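Local coordinates for protein betaine aldehyde dehydrogenase (Staphylococcus aureus subsp. aureus COL, PDB 4QTO) that catalyses the NAD-dependent oxidation of betaine aldehyde to glycine betaine, at residues D369-E374 against M408-E413; E374-A379 against T402-S407; E397-T402 against G417-V422. All coordinates share one frame; numbering follows the deposited sequence. Where two conformers were deposited one is given.

Contact 1 (D369-E374 against M408-E413); sequences DVAKAE and MRIVQE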
ATOM      1  N   ASP A 369     -35.373  20.109  30.391  1.00 25.47           N
ATOM      2  CA  ASP A 369     -36.545  20.932  30.152  1.00 29.08           C
ATOM      3  C   ASP A 369     -37.017  20.774  28.710  1.00 24.98           C
ATOM      4  O   ASP A 369     -38.210  20.632  28.445  1.00 26.06           O
ATOM      5  CB  ASP A 369     -36.216  22.419  30.433  1.00 36.76           C
ATOM      6  CG  ASP A 369     -35.900  22.697  31.905  1.00 45.98           C
ATOM      7  OD1 ASP A 369     -36.395  21.925  32.767  1.00 51.39           O
ATOM      8  OD2 ASP A 369     -35.153  23.690  32.183  1.00 41.91           O
ATOM      9  N   VAL A 370     -36.071  20.802  27.776  1.00 24.56           N
ATOM     10  CA  VAL A 370     -36.394  20.640  26.363  1.00 21.00           C
ATOM     11  C   VAL A 370     -37.046  19.288  26.101  1.00 19.94           C
ATOM     12  O   VAL A 370     -38.059  19.212  25.435  1.00 18.87           O
ATOM     13  CB  VAL A 370     -35.139  20.800  25.479  1.00 22.12           C
ATOM     14  CG1 VAL A 370     -35.426  20.403  24.041  1.00 22.30           C
ATOM     15  CG2 VAL A 370     -34.635  22.228  25.554  1.00 25.32           C
ATOM     16  N   ALA A 371     -36.476  18.233  26.666  1.00 16.75           N
ATOM     17  CA  ALA A 371     -37.040  16.893  26.506  1.00 16.85           C
ATOM     18  C   ALA A 371     -38.508  16.812  26.960  1.00 17.28           C
ATOM     19  O   ALA A 371     -39.362  16.257  26.260  1.00 17.63           O
ATOM     20  CB  ALA A 371     -36.186  15.868  27.276  1.00 17.50           C
ATOM     21  N   LYS A 372     -38.765  17.284  28.155  1.00 18.56           N
ATOM     22  CA  LYS A 372     -40.123  17.234  28.702  1.00 20.43           C
ATOM     23  C   LYS A 372     -41.096  18.056  27.880  1.00 21.64           C
ATOM     24  O   LYS A 372     -42.217  17.622  27.599  1.00 22.34           O
ATOM     25  CB  LYS A 372     -40.122  17.714  30.132  1.00 22.64           C
ATOM     26  CG  LYS A 372     -39.410  16.822  31.126  1.00 23.21           C
ATOM     27  CD  LYS A 372     -39.457  17.574  32.451  1.00 27.15           C
ATOM     28  CE  LYS A 372     -38.646  16.989  33.582  1.00 29.75           C
ATOM     29  NZ  LYS A 372     -39.326  15.746  34.037  1.00 30.97           N
ATOM     30  N   ALA A 373     -40.679  19.245  27.475  1.00 21.69           N
ATOM     31  CA  ALA A 373     -41.560  20.121  26.671  1.00 23.08           C
ATOM     32  C   ALA A 373     -41.936  19.488  25.321  1.00 22.92           C
ATOM     33  O   ALA A 373     -42.992  19.778  24.759  1.00 24.60           O
ATOM     34  CB  ALA A 373     -40.895  21.476  26.479  1.00 23.65           C
ATOM     35  N   GLU A 374     -41.061  18.636  24.793  1.00 21.52           N
ATOM     36  CA  GLU A 374     -41.303  17.912  23.560  1.00 21.91           C
ATOM     37  C   GLU A 374     -42.122  16.670  23.753  1.00 23.61           C
ATOM     38  O   GLU A 374     -42.434  15.982  22.787  1.00 22.71           O
ATOM     39  CB  GLU A 374     -39.955  17.437  22.973  1.00 26.00           C
ATOM     40  CG  GLU A 374     -39.021  18.530  22.636  1.00 29.07           C
ATOM     41  CD  GLU A 374     -37.763  17.995  21.955  1.00 24.16           C
ATOM     42  OE1 GLU A 374     -36.912  17.253  22.551  1.00 24.31           O
ATOM     43  OE2 GLU A 374     -37.630  18.442  20.826  1.00 25.35           O
ATOM     44  N   MET A 408     -37.464  14.849  17.725  1.00 19.98           N
ATOM     45  CA  MET A 408     -37.146  15.655  18.904  1.00 19.05           C
ATOM     46  C   MET A 408     -35.737  16.192  19.008  1.00 20.89           C
ATOM     47  O   MET A 408     -34.781  15.519  18.638  1.00 18.71           O
ATOM     48  CB  MET A 408     -37.410  14.831  20.159  1.00 19.55           C
ATOM     49  CG  MET A 408     -38.846  14.403  20.344  1.00 20.62           C
ATOM     50  SD  MET A 408     -39.004  13.368  21.809  1.00 21.94           S
ATOM     51  CE  MET A 408     -40.802  13.182  21.841  1.00 24.75           C
ATOM     52  N   ARG A 409     -35.600  17.395  19.568  1.00 21.79           N
ATOM     53  CA  ARG A 409     -34.271  17.951  19.810  1.00 21.09           C
ATOM     54  C   ARG A 409     -33.405  17.081  20.728  1.00 18.65           C
ATOM     55  O   ARG A 409     -32.190  16.980  20.527  1.00 18.70           O
ATOM     56  CB  ARG A 409     -34.371  19.351  20.439  1.00 22.85           C
ATOM     57  CG  ARG A 409     -34.959  20.419  19.542  1.00 24.71           C
ATOM     58  CD  ARG A 409     -34.881  21.783  20.235  1.00 24.95           C
ATOM     59  NE  ARG A 409     -33.507  22.129  20.570  1.00 24.06           N
ATOM     60  CZ  ARG A 409     -33.123  23.019  21.476  1.00 25.28           C
ATOM     61  NH1 ARG A 409     -34.010  23.698  22.198  1.00 29.89           N
ATOM     62  NH2 ARG A 409     -31.829  23.207  21.688  1.00 26.24           N
ATOM     63  N   ILE A 410     -34.027  16.453  21.727  0.50 15.88           N
ATOM     64  CA  ILE A 410     -33.272  15.633  22.686  0.50 14.53           C
ATOM     65  C   ILE A 410     -32.645  14.431  21.980  0.50 15.35           C
ATOM     66  O   ILE A 410     -31.630  13.930  22.440  0.50 14.82           O
ATOM     67  CB  ILE A 410     -34.126  15.229  23.914  0.50 14.20           C
ATOM     68  CG1 ILE A 410     -33.283  14.617  25.058  0.50 12.83           C
ATOM     69  CG2 ILE A 410     -35.263  14.284  23.530  0.50 13.79           C
ATOM     70  CD1 ILE A 410     -32.368  15.571  25.779  0.50 12.61           C
ATOM     71  N   VAL A 411     -33.251  13.986  20.885  1.00 16.75           N
ATOM     72  CA  VAL A 411     -32.726  12.849  20.120  1.00 17.14           C
ATOM     73  C   VAL A 411     -31.718  13.349  19.106  1.00 18.45           C
ATOM     74  O   VAL A 411     -30.680  12.713  18.915  1.00 21.02           O
ATOM     75  CB  VAL A 411     -33.851  12.051  19.423  1.00 17.09           C
ATOM     76  CG1 VAL A 411     -33.259  11.024  18.456  1.00 16.61           C
ATOM     77  CG2 VAL A 411     -34.718  11.376  20.466  1.00 18.19           C
ATOM     78  N   GLN A 412     -31.981  14.490  18.466  1.00 18.23           N
ATOM     79  CA  GLN A 412     -31.092  14.988  17.423  1.00 21.19           C
ATOM     80  C   GLN A 412     -29.817  15.673  17.899  1.00 23.35           C
ATOM     81  O   GLN A 412     -28.779  15.558  17.249  1.00 24.96           O
ATOM     82  CB  GLN A 412     -31.850  15.937  16.517  1.00 20.04           C
ATOM     83  CG  GLN A 412     -32.907  15.258  15.664  1.00 20.17           C
ATOM     84  CD  GLN A 412     -32.306  14.311  14.644  1.00 20.15           C
ATOM     85  OE1 GLN A 412     -31.313  14.659  13.986  1.00 18.51           O
ATOM     86  NE2 GLN A 412     -32.910  13.140  14.469  1.00 19.66           N
ATOM     87  N   GLU A 413     -29.870  16.326  19.051  1.00 19.35           N
ATOM     88  CA  GLU A 413     -28.746  17.096  19.550  1.00 17.97           C
ATOM     89  C   GLU A 413     -27.862  16.393  20.580  1.00 17.84           C
ATOM     90  O   GLU A 413     -28.337  15.640  21.432  1.00 20.70           O
ATOM     91  CB  GLU A 413     -29.270  18.430  20.107  1.00 18.40           C
ATOM     92  CG  GLU A 413     -30.056  19.204  19.061  1.00 18.74           C
ATOM     93  CD  GLU A 413     -30.656  20.502  19.580  1.00 21.96           C
ATOM     94  OE1 GLU A 413     -30.233  20.996  20.648  1.00 24.49           O
ATOM     95  OE2 GLU A 413     -31.546  21.023  18.898  1.00 22.96           O
TER

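Contact 2 (E374-A379 against T402-S407); sequences EGATIA and TNCDTS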
ATOM      1  N   GLU A 374     -41.061  18.636  24.793  1.00 21.52           N
ATOM      2  CA  GLU A 374     -41.303  17.912  23.560  1.00 21.91           C
ATOM      3  C   GLU A 374     -42.122  16.670  23.753  1.00 23.61           C
ATOM      4  O   GLU A 374     -42.434  15.982  22.787  1.00 22.71           O
ATOM      5  CB  GLU A 374     -39.955  17.437  22.973  1.00 26.00           C
ATOM      6  CG  GLU A 374     -39.021  18.530  22.636  1.00 29.07           C
ATOM      7  CD  GLU A 374     -37.763  17.995  21.955  1.00 24.16           C
ATOM      8  OE1 GLU A 374     -36.912  17.253  22.551  1.00 24.31           O
ATOM      9  OE2 GLU A 374     -37.630  18.442  20.826  1.00 25.35           O
ATOM     10  N   GLY A 375     -42.407  16.318  25.009  1.00 23.16           N
ATOM     11  CA  GLY A 375     -43.239  15.156  25.289  1.00 24.21           C
ATOM     12  C   GLY A 375     -42.517  13.883  25.632  1.00 22.69           C
ATOM     13  O   GLY A 375     -43.145  12.830  25.676  1.00 27.09           O
ATOM     14  N   ALA A 376     -41.199  13.940  25.845  1.00 19.13           N
ATOM     15  CA  ALA A 376     -40.454  12.754  26.224  1.00 18.24           C
ATOM     16  C   ALA A 376     -40.549  12.563  27.727  1.00 17.91           C
ATOM     17  O   ALA A 376     -40.864  13.471  28.464  1.00 19.51           O
ATOM     18  CB  ALA A 376     -38.993  12.866  25.816  1.00 17.53           C
ATOM     19  N   THR A 377     -40.292  11.341  28.180  1.00 18.02           N
ATOM     20  CA  THR A 377     -40.351  11.008  29.607  1.00 17.87           C
ATOM     21  C   THR A 377     -38.965  10.876  30.224  1.00 18.22           C
ATOM     22  O   THR A 377     -38.146  10.177  29.659  1.00 15.98           O
ATOM     23  CB  THR A 377     -41.064   9.647  29.760  1.00 18.91           C
ATOM     24  OG1 THR A 377     -42.471   9.830  29.453  1.00 21.52           O
ATOM     25  CG2 THR A 377     -40.941   9.111  31.151  1.00 19.73           C
ATOM     26  N   ILE A 378     -38.710  11.544  31.368  1.00 17.63           N
ATOM     27  CA  ILE A 378     -37.447  11.363  32.075  1.00 19.10           C
ATOM     28  C   ILE A 378     -37.739  10.149  32.954  1.00 18.26           C
ATOM     29  O   ILE A 378     -38.388  10.277  34.024  1.00 18.30           O
ATOM     30  CB  ILE A 378     -37.065  12.575  32.940  1.00 21.00           C
ATOM     31  CG1 ILE A 378     -37.062  13.863  32.128  1.00 23.85           C
ATOM     32  CG2 ILE A 378     -35.714  12.353  33.596  1.00 22.64           C
ATOM     33  CD1 ILE A 378     -36.159  13.876  30.941  1.00 24.24           C
ATOM     34  N   ALA A 379     -37.319   8.977  32.512  1.00 16.39           N
ATOM     35  CA  ALA A 379     -37.636   7.747  33.202  1.00 16.81           C
ATOM     36  C   ALA A 379     -36.907   7.551  34.525  1.00 18.06           C
ATOM     37  O   ALA A 379     -37.443   6.914  35.449  1.00 18.65           O
ATOM     38  CB  ALA A 379     -37.423   6.563  32.297  1.00 16.74           C
ATOM     39  N   THR A 402     -37.184   8.216  27.798  1.00 14.35           N
ATOM     40  CA  THR A 402     -38.011   7.298  27.022  1.00 15.74           C
ATOM     41  C   THR A 402     -39.171   8.013  26.325  1.00 17.25           C
ATOM     42  O   THR A 402     -39.368   9.215  26.490  1.00 16.73           O
ATOM     43  CB  THR A 402     -38.582   6.193  27.924  1.00 16.18           C
ATOM     44  OG1 THR A 402     -39.366   6.780  28.965  1.00 16.76           O
ATOM     45  CG2 THR A 402     -37.474   5.356  28.543  1.00 16.15           C
ATOM     46  N   ASN A 403     -39.935   7.257  25.532  1.00 19.40           N
ATOM     47  CA  ASN A 403     -41.117   7.830  24.846  1.00 22.81           C
ATOM     48  C   ASN A 403     -40.681   9.029  23.972  1.00 24.36           C
ATOM     49  O   ASN A 403     -41.285  10.111  24.012  1.00 26.80           O
ATOM     50  CB  ASN A 403     -42.215   8.229  25.835  1.00 27.83           C
ATOM     51  CG  ASN A 403     -43.576   8.397  25.170  1.00 35.37           C
ATOM     52  OD1 ASN A 403     -43.852   7.791  24.143  1.00 36.29           O
ATOM     53  ND2 ASN A 403     -44.448   9.201  25.786  1.00 41.22           N
ATOM     54  N   CYS A 404     -39.585   8.842  23.248  0.50 23.45           N
ATOM     55  CA  CYS A 404     -39.074   9.891  22.362  0.50 23.79           C
ATOM     56  C   CYS A 404     -39.001   9.407  20.906  0.50 22.29           C
ATOM     57  O   CYS A 404     -39.252   8.226  20.615  0.50 23.12           O
ATOM     58  CB  CYS A 404     -37.804  10.622  22.889  0.50 24.06           C
ATOM     59  SG  CYS A 404     -36.487   9.865  23.849  0.50 20.27           S
ATOM     60  N   ASP A 405     -38.800  10.342  19.982  1.00 20.63           N
ATOM     61  CA  ASP A 405     -38.747  10.010  18.586  1.00 20.42           C
ATOM     62  C   ASP A 405     -37.783  10.913  17.874  1.00 18.10           C
ATOM     63  O   ASP A 405     -37.356  11.934  18.385  1.00 15.89           O
ATOM     64  CB  ASP A 405     -40.123  10.049  17.951  1.00 22.91           C
ATOM     65  CG  ASP A 405     -40.642  11.424  17.798  1.00 27.27           C
ATOM     66  OD1 ASP A 405     -40.275  12.086  16.805  1.00 33.21           O
ATOM     67  OD2 ASP A 405     -41.525  11.814  18.601  1.00 34.75           O
ATOM     68  N   THR A 406     -37.429  10.489  16.681  1.00 18.86           N
ATOM     69  CA  THR A 406     -36.396  11.141  15.896  1.00 17.39           C
ATOM     70  C   THR A 406     -36.630  12.623  15.588  1.00 19.13           C
ATOM     71  O   THR A 406     -35.670  13.361  15.340  1.00 19.37           O
ATOM     72  CB  THR A 406     -36.138  10.327  14.611  1.00 17.88           C
ATOM     73  OG1 THR A 406     -34.885  10.700  14.040  1.00 18.40           O
ATOM     74  CG2 THR A 406     -37.267  10.490  13.601  1.00 20.40           C
ATOM     75  N   SER A 407     -37.879  13.087  15.670  1.00 19.35           N
ATOM     76  CA  SER A 407     -38.151  14.497  15.412  1.00 21.35           C
ATOM     77  C   SER A 407     -37.720  15.417  16.554  1.00 22.58           C
ATOM     78  O   SER A 407     -37.627  16.640  16.377  1.00 23.37           O
ATOM     79  CB  SER A 407     -39.663  14.713  15.188  1.00 24.88           C
ATOM     80  OG  SER A 407     -40.400  14.557  16.389  1.00 25.49           O
TER
HETATM   81  O   HOH W   1     -43.671  10.848  27.419  1.00 34.40           O

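Contact 3 (E397-T402 against G417-V422); sequences EPTVIT and GPVVTV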
ATOM      1  N   GLU A 397     -27.229  13.286  37.847  1.00 16.41           N
ATOM      2  CA  GLU A 397     -27.616  11.893  37.909  1.00 16.55           C
ATOM      3  C   GLU A 397     -27.626  11.210  36.546  1.00 15.56           C
ATOM      4  O   GLU A 397     -28.001  11.826  35.553  1.00 14.98           O
ATOM      5  CB  GLU A 397     -29.001  11.755  38.495  1.00 18.48           C
ATOM      6  CG  GLU A 397     -29.097  12.107  39.974  1.00 20.77           C
ATOM      7  CD  GLU A 397     -30.546  12.133  40.479  1.00 24.80           C
ATOM      8  OE1 GLU A 397     -31.523  12.220  39.673  1.00 22.77           O
ATOM      9  OE2 GLU A 397     -30.696  12.148  41.719  1.00 25.73           O
ATOM     10  N   PRO A 398     -27.245   9.921  36.506  1.00 16.05           N
ATOM     11  CA  PRO A 398     -27.364   9.202  35.231  1.00 15.17           C
ATOM     12  C   PRO A 398     -28.839   9.137  34.886  1.00 15.04           C
ATOM     13  O   PRO A 398     -29.702   8.853  35.754  1.00 15.57           O
ATOM     14  CB  PRO A 398     -26.735   7.843  35.499  1.00 16.06           C
ATOM     15  CG  PRO A 398     -26.747   7.703  36.981  1.00 16.83           C
ATOM     16  CD  PRO A 398     -26.636   9.100  37.555  1.00 16.62           C
ATOM     17  N   THR A 399     -29.131   9.393  33.616  1.00 13.96           N
ATOM     18  CA  THR A 399     -30.492   9.629  33.181  1.00 14.01           C
ATOM     19  C   THR A 399     -30.888   8.799  31.973  1.00 13.47           C
ATOM     20  O   THR A 399     -30.068   8.588  31.060  1.00 12.23           O
ATOM     21  CB  THR A 399     -30.583  11.128  32.804  1.00 14.23           C
ATOM     22  OG1 THR A 399     -30.181  11.936  33.927  1.00 15.20           O
ATOM     23  CG2 THR A 399     -31.957  11.542  32.344  1.00 14.86           C
ATOM     24  N   VAL A 400     -32.134   8.314  31.964  1.00 12.76           N
ATOM     25  CA  VAL A 400     -32.686   7.588  30.817  1.00 13.25           C
ATOM     26  C   VAL A 400     -33.964   8.337  30.391  1.00 13.77           C
ATOM     27  O   VAL A 400     -34.849   8.607  31.216  1.00 14.62           O
ATOM     28  CB  VAL A 400     -33.078   6.137  31.140  1.00 12.88           C
ATOM     29  CG1 VAL A 400     -33.646   5.449  29.898  1.00 13.03           C
ATOM     30  CG2 VAL A 400     -31.882   5.369  31.687  1.00 12.98           C
ATOM     31  N   ILE A 401     -34.025   8.680  29.107  1.00 13.23           N
ATOM     32  CA  ILE A 401     -35.175   9.368  28.529  1.00 14.17           C
ATOM     33  C   ILE A 401     -35.886   8.397  27.580  1.00 14.04           C
ATOM     34  O   ILE A 401     -35.276   7.848  26.673  1.00 14.13           O
ATOM     35  CB  ILE A 401     -34.742  10.660  27.807  1.00 15.16           C
ATOM     36  CG1 ILE A 401     -34.068  11.602  28.829  1.00 16.39           C
ATOM     37  CG2 ILE A 401     -35.937  11.336  27.161  1.00 15.79           C
ATOM     38  CD1 ILE A 401     -33.569  12.929  28.274  1.00 17.30           C
ATOM     39  N   THR A 402     -37.184   8.216  27.798  1.00 14.35           N
ATOM     40  CA  THR A 402     -38.011   7.298  27.022  1.00 15.74           C
ATOM     41  C   THR A 402     -39.171   8.013  26.325  1.00 17.25           C
ATOM     42  O   THR A 402     -39.368   9.215  26.490  1.00 16.73           O
ATOM     43  CB  THR A 402     -38.582   6.193  27.924  1.00 16.18           C
ATOM     44  OG1 THR A 402     -39.366   6.780  28.965  1.00 16.76           O
ATOM     45  CG2 THR A 402     -37.474   5.356  28.543  1.00 16.15           C
ATOM     46  N   GLY A 417     -23.596  14.458  28.148  1.00 14.34           N
ATOM     47  CA  GLY A 417     -23.745  14.278  29.566  1.00 14.59           C
ATOM     48  C   GLY A 417     -24.193  12.857  29.854  1.00 14.10           C
ATOM     49  O   GLY A 417     -24.325  12.047  28.921  1.00 13.58           O
ATOM     50  N   PRO A 418     -24.538  12.565  31.126  1.00 13.89           N
ATOM     51  CA  PRO A 418     -24.864  11.181  31.504  1.00 13.30           C
ATOM     52  C   PRO A 418     -26.320  10.911  31.224  1.00 13.12           C
ATOM     53  O   PRO A 418     -27.136  10.742  32.140  1.00 12.77           O
ATOM     54  CB  PRO A 418     -24.528  11.143  32.981  1.00 14.28           C
ATOM     55  CG  PRO A 418     -24.749  12.539  33.444  1.00 14.77           C
ATOM     56  CD  PRO A 418     -24.391  13.445  32.303  1.00 14.55           C
ATOM     57  N   VAL A 419     -26.640  10.915  29.943  1.00 13.19           N
ATOM     58  CA  VAL A 419     -28.023  10.846  29.482  1.00 13.13           C
ATOM     59  C   VAL A 419     -28.094  10.014  28.220  1.00 12.66           C
ATOM     60  O   VAL A 419     -27.284  10.217  27.295  1.00 12.44           O
ATOM     61  CB  VAL A 419     -28.504  12.261  29.086  1.00 14.94           C
ATOM     62  CG1 VAL A 419     -29.934  12.255  28.571  1.00 15.62           C
ATOM     63  CG2 VAL A 419     -28.352  13.257  30.237  1.00 15.74           C
ATOM     64  N   VAL A 420     -29.058   9.112  28.178  1.00 12.21           N
ATOM     65  CA  VAL A 420     -29.366   8.341  26.969  1.00 12.88           C
ATOM     66  C   VAL A 420     -30.845   8.476  26.655  1.00 13.05           C
ATOM     67  O   VAL A 420     -31.660   8.697  27.547  1.00 12.95           O
ATOM     68  CB  VAL A 420     -29.025   6.838  27.097  1.00 12.84           C
ATOM     69  CG1 VAL A 420     -27.569   6.656  27.519  1.00 13.63           C
ATOM     70  CG2 VAL A 420     -29.928   6.116  28.080  1.00 13.05           C
ATOM     71  N   THR A 421     -31.179   8.384  25.366  1.00 12.39           N
ATOM     72  CA  THR A 421     -32.568   8.315  24.908  1.00 13.46           C
ATOM     73  C   THR A 421     -32.783   6.888  24.412  1.00 13.16           C
ATOM     74  O   THR A 421     -31.813   6.222  24.008  1.00 11.91           O
ATOM     75  CB  THR A 421     -32.887   9.285  23.739  1.00 14.04           C
ATOM     76  OG1 THR A 421     -31.944   9.100  22.664  1.00 13.98           O
ATOM     77  CG2 THR A 421     -32.839  10.713  24.202  1.00 16.50           C
ATOM     78  N   VAL A 422     -34.020   6.430  24.423  1.00 12.57           N
ATOM     79  CA  VAL A 422     -34.374   5.106  23.950  1.00 12.76           C
ATOM     80  C   VAL A 422     -35.506   5.228  22.931  1.00 13.39           C
ATOM     81  O   VAL A 422     -36.581   5.767  23.257  1.00 15.32           O
ATOM     82  CB  VAL A 422     -34.817   4.158  25.100  1.00 13.66           C
ATOM     83  CG1 VAL A 422     -35.052   2.750  24.566  1.00 14.01           C
ATOM     84  CG2 VAL A 422     -33.748   4.096  26.203  1.00 14.17           C
TER

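Contact 1 (D369-E374 against M408-E413)
Glu374 reaches across from the end of helix 358-373 and lays its carboxylate against the first backbone N-H groups of helix 409-412, whose N-cap position is held by Met408. Arg409 N bonds to Glu374 OE2 at 2.6 Å with an N-H...O angle of 156°, and Ile410 N bonds to Glu374 OE1 at 3.1 Å with an angle of 159°. Both bonds use the syn lone pairs, so the two oxygens bite together on two consecutive amides, which fixes the rotation of the carboxylate. The chain beyond CG is extended (chi2 -175°), and this carries the acid across the gap; the N-terminal end of the helix would probably stabilise its negative charge.

The Arg409 guanidinium does not pair with this acid; its NE is 5.5 Å from Glu374 OE2. It runs forward along its own helix and grips Glu413 side-on, NE to Glu413 OE2 at 2.8 Å and NH2 to Glu413 OE1 at 2.9 Å. The NE bond lies close to the guanidinium plane but meets OE2 from above the carboxylate plane. Glu413 OE1 has a second partner in Tyr367 OH, and Arg409 NH1 bonds to a bound triethylene glycol.

Apolar groups fill in around the polar pairs. Val370 CG2 approaches Arg409 NH1 obliquely at 3.7 Å, while Met408, extended, runs antiparallel to the Glu374 side chain and brings its CE to 3.4 Å from Glu374 O. Ala371 CB touches CG1 of Ile410, a residue modelled in two conformers, at 3.9 Å.

Beneath both segments runs the sheet: Ala371 and Ile410 touch Ile401 of strand 399-402, and Ile410 also touches Thr421 of strand 419-425, placing the long and the short helix next to each other on one face.

Contact 2 (E374-A379 against T402-S407)
Thr377 N donates to Thr402 O at 2.9 Å, and the nearly straight N-H...O angle of 171° makes this a firm anchor between the segments. The return bond, Thr402 N to Thr377 O, is also 2.9 Å long. It arrives in the plane of the Thr377 carbonyl, whereas the first donor is tilted from the plane of its acceptor. The reciprocal bonds define Thr377 and Thr402 as an antiparallel hydrogen-bonded pair.

On the face carrying these two side chains, Thr402 OG1 sits between its own backbone N and carbonyl carbon (chi1 59°). This turns the hydroxyl over Thr377, 3.4 Å from Thr377 CB, while Thr402 CG2 lies 3.9 Å from Ala379 CB. Helix 323-337 covers the same face, with Ile334 against Ala379 and Glu330 against Thr402.

The pair belongs to the border of the seven-stranded mixed sheet: strand 377-380 is outermost within this chain and is antiparallel to its neighbour 399-402. It is entered from helix 358-373 through a Schellman motif, in which Gly375 takes positive phi.

Regular pairing stops as the second segment leaves the strand. Ala376 CA makes a CA-H...O contact of 3.5 Å with Asn403 O, and Ala376 CB packs against Cys404 CB. A water links the segments: it donates to Gly375 O at 2.7 Å and bonds to Thr377 OG1 at 2.6 Å, in a direction not settled; Asn403 ND2 also lies near, too close to be trusted in detail. Farther along, Asp405 OD1 accepts Ser407 N at 2.8 Å in an Asx turn. Thr406 OG1 is held from beyond the segments by Asp437 and Arg318.

Contact 3 (E397-T402 against G417-V422)
A beta-alpha-beta unit, made of strand 399-402, helix 409-412 and strand 419-425, brings its two strands together here as parallel neighbours in the seven-stranded sheet. The short segment axes pass at 4.7 Å with their directions 23° apart, the usual twist of adjacent strands. Four backbone bonds join them in the alternating pattern of a parallel pair. Thr399 N donates to Pro418 O at 2.8 Å, Val420 N to Thr399 O at 3.1 Å, Ile401 N to Val420 O at 2.8 Å, and Val422 N to Ile401 O at 2.9 Å. Thr399 and Ile401 therefore turn their amides and carbonyls toward strand 419-425, while Val400 bonds the other way, to Ala379 and Val380. Thr399 O has a further donor in Tyr306 OH.

Side chains divide between two faces. The Val400 and Val420 side chains stand next to each other, parallel, and Val400 CG1 also meets Val422 CG2 at 3.9 Å; Tyr306 of helix 294-306 and Val337 of helix 323-337 cover this layer. On the face of Thr399, Ile401, Val419 and Thr421, chi1 of Ile401 (-60°) sets CG1 anti to its carbonyl carbon, and the extension beyond (chi2 180°) carries CD1 on to Val419 CG1, 3.7 Å away.

At the start of the pairing Pro418 centres an inverse gamma turn, and separately Thr399 OG1 bonds to Glu397 O at 2.7 Å, from above the carbonyl plane, while also bonding to Gly382 N.

The four backbone bonds fix the register, and their burial leaves these polar atoms satisfied by each other, between an apolar layer of Val400, Val420 and Val422 and a mixed one in which two threonines accompany Ile401 and Val419.

How the contacts relate
Following the chain, helix 358-373 gives way to strand 377-380, and the end of that helix is tied in contact 1 to the short helix 409-412, closing a loop of 33 intervening residues. Contact 2 nests inside that loop, pairing the edge strand with the end of strand 399-402 and the run leading on to helix 409-412; Glu374 belongs to both. Contact 3 crosses both of them, because its first segment begins inside both loops (sharing Thr402 with contact 2) and its second, 417-422, lies beyond them. Together the three tie one helix, the edge strand and the beta-alpha-beta unit into a single corner of the seven-stranded sheet, with Ile401 packing against Ala371, Ala376 and Ile410.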